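Local coordinates for butyrophilin subfamily 1 member A1 (Bos taurus, PDB 4HH8), which may act as a membrane receptor in the secretion of milk-fat droplets and probably inhibits the proliferation and cytokine secretion of activated T cells, at residues A[171-174]-A[175-178]. The protein carries 1 engineered substitution. Sequence-based numbering, arbitrary orientation.
Sequences FPSM and SESR
The carboxylate of E176 splits its two oxygens between a residue of the incoming loop and one further along the strand: OE2 reaches back to S173, while OE1 is held by R178. S173 OG donates to E176 OE2 over 2.8 Å, on the anti lone pair, the side turned from the other oxygen. Both side chains lean back beside their own backbone nitrogens; in E176, chi1 of -41° sets CG 3.7 Å from S173 CB, and the extended chain beyond it carries the carboxylate to S173 OG. A water bridges the same two residues, accepting from S173 N at 2.8 Å and donating to E176 OE2 at 3.2 Å, so a direct and a water-mediated link converge on one oxygen. R178 makes a salt bridge end-on, NH1 2.8 Å and NH2 3.0 Å from E176 OE1. That oxygen sits in the guanidinium plane, whereas both nitrogens come from one face of the carboxylate, NH2 from 42° above its plane.

The principle illustrated is that one carboxylate can join a loop to an edge strand by using its oxygens separately. In this second Ig-like domain, residues 172-174 carry the chain from strand 170-171 of one sheet to edge strand 175-180 of the other, where M174 and S175 both face S191 in a classic beta bulge. S173 OG is also hydrogen-bonded to W163 NE1, and R178 NH2 to P159 O. Replacing S173 with an alanine would probably leave W163 NE1 without this acceptor and the OE2 end of the carboxylate less firmly fixed, though R178 would still grip OE1. With four donor contacts spread over its two oxygens, the E176 carboxylate is likely to stay ionised and limited in rotation, even at the protein surface.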
ATOM      1  N   PHE A 171       4.525 -15.384 -21.372  1.00 36.46           N
ATOM      2  CA  PHE A 171       4.469 -14.559 -22.551  1.00 33.59           C
ATOM      3  C   PHE A 171       3.675 -13.297 -22.215  1.00 32.97           C
ATOM      4  O   PHE A 171       2.920 -13.298 -21.240  1.00 33.71           O
ATOM      5  CB  PHE A 171       3.908 -15.333 -23.740  1.00 33.68           C
ATOM      6  CG  PHE A 171       2.540 -15.878 -23.524  1.00 32.32           C
ATOM      7  CD1 PHE A 171       1.430 -15.162 -23.917  1.00 30.91           C
ATOM      8  CD2 PHE A 171       2.364 -17.112 -22.954  1.00 32.02           C
ATOM      9  CE1 PHE A 171       0.161 -15.662 -23.726  1.00 31.23           C
ATOM     10  CE2 PHE A 171       1.108 -17.631 -22.773  1.00 33.83           C
ATOM     11  CZ  PHE A 171      -0.005 -16.894 -23.172  1.00 33.05           C
ATOM     12  N   PRO A 172       3.901 -12.188 -22.951  1.00 31.13           N
ATOM     13  CA  PRO A 172       3.284 -10.926 -22.554  1.00 29.88           C
ATOM     14  C   PRO A 172       1.814 -10.774 -22.970  1.00 28.56           C
ATOM     15  O   PRO A 172       1.346 -11.553 -23.790  1.00 28.36           O
ATOM     16  CB  PRO A 172       4.135  -9.876 -23.269  1.00 28.48           C
ATOM     17  CG  PRO A 172       4.760 -10.590 -24.359  1.00 30.87           C
ATOM     18  CD  PRO A 172       5.028 -11.963 -23.872  1.00 31.46           C
ATOM     19  N   SER A 173       1.108  -9.777 -22.419  1.00 26.51           N
ATOM     20  CA  SER A 173      -0.207  -9.387 -22.961  1.00 26.67           C
ATOM     21  C   SER A 173      -0.077  -8.769 -24.357  1.00 26.44           C
ATOM     22  O   SER A 173       0.988  -8.327 -24.770  1.00 25.37           O
ATOM     23  CB  SER A 173      -0.921  -8.386 -22.029  1.00 26.04           C
ATOM     24  OG  SER A 173      -0.897  -8.839 -20.673  1.00 26.60           O
HETATM   25  N   MSE A 174      -1.191  -8.723 -25.076  1.00 27.76           N
HETATM   26  CA  MSE A 174      -1.344  -7.857 -26.250  1.00 27.41           C
HETATM   27  C   MSE A 174      -1.552  -6.451 -25.762  1.00 26.26           C
HETATM   28  O   MSE A 174      -0.785  -5.532 -26.105  1.00 24.68           O
HETATM   29  CB  MSE A 174      -2.550  -8.278 -27.065  1.00 28.45           C
HETATM   30  CG  MSE A 174      -2.167  -9.171 -28.251  1.00 38.51           C
HETATM   31 SE   MSE A 174      -1.178  -8.166 -29.650  1.00 46.07          SE
HETATM   32  CE  MSE A 174      -2.818  -7.527 -30.582  1.00 49.28           C
ATOM     33  N   SER A 175      -2.606  -6.280 -24.967  1.00 25.45           N
ATOM     34  CA  SER A 175      -2.942  -4.984 -24.454  1.00 26.73           C
ATOM     35  C   SER A 175      -3.247  -5.078 -22.959  1.00 25.69           C
ATOM     36  O   SER A 175      -3.624  -6.112 -22.498  1.00 25.52           O
ATOM     37  CB  SER A 175      -4.152  -4.430 -25.192  1.00 27.08           C
ATOM     38  OG  SER A 175      -5.318  -5.158 -24.825  1.00 31.88           O
ATOM     39  N   GLU A 176      -3.119  -3.983 -22.225  1.00 25.08           N
ATOM     40  CA  GLU A 176      -3.557  -3.980 -20.859  1.00 25.78           C
ATOM     41  C   GLU A 176      -4.141  -2.649 -20.516  1.00 25.58           C
ATOM     42  O   GLU A 176      -3.705  -1.629 -21.047  1.00 24.28           O
ATOM     43  CB  GLU A 176      -2.417  -4.197 -19.854  1.00 26.06           C
ATOM     44  CG  GLU A 176      -1.396  -5.220 -20.230  1.00 26.49           C
ATOM     45  CD  GLU A 176      -0.469  -5.570 -19.075  1.00 29.50           C
ATOM     46  OE1 GLU A 176      -0.116  -4.687 -18.234  1.00 32.36           O
ATOM     47  OE2 GLU A 176      -0.095  -6.746 -19.020  1.00 28.33           O
ATOM     48  N   SER A 177      -5.012  -2.691 -19.508  1.00 25.24           N
ATOM     49  CA  SER A 177      -5.668  -1.530 -18.918  1.00 26.75           C
ATOM     50  C   SER A 177      -5.758  -1.614 -17.427  1.00 25.76           C
ATOM     51  O   SER A 177      -6.111  -2.661 -16.908  1.00 24.40           O
ATOM     52  CB  SER A 177      -7.144  -1.519 -19.364  1.00 27.29           C
ATOM     53  OG  SER A 177      -7.226  -0.528 -20.302  1.00 32.15           O
ATOM     54  N   ARG A 178      -5.549  -0.481 -16.763  1.00 25.76           N
ATOM     55  CA  ARG A 178      -5.835  -0.336 -15.359  1.00 27.75           C
ATOM     56  C   ARG A 178      -6.643   0.949 -15.099  1.00 28.60           C
ATOM     57  O   ARG A 178      -6.316   1.967 -15.605  1.00 27.24           O
ATOM     58  CB  ARG A 178      -4.524  -0.309 -14.563  1.00 26.06           C
ATOM     59  CG  ARG A 178      -3.839  -1.654 -14.539  1.00 27.01           C
ATOM     60  CD  ARG A 178      -2.394  -1.546 -14.183  1.00 25.65           C
ATOM     61  NE  ARG A 178      -1.704  -2.830 -14.239  1.00 26.03           N
ATOM     62  CZ  ARG A 178      -1.232  -3.406 -15.356  1.00 28.69           C
ATOM     63  NH1 ARG A 178      -1.354  -2.820 -16.560  1.00 26.08           N
ATOM     64  NH2 ARG A 178      -0.587  -4.553 -15.258  1.00 24.23           N
TER
HETATM   65  O   HOH W   1       2.334  -7.844 -20.838  1.00 35.53           O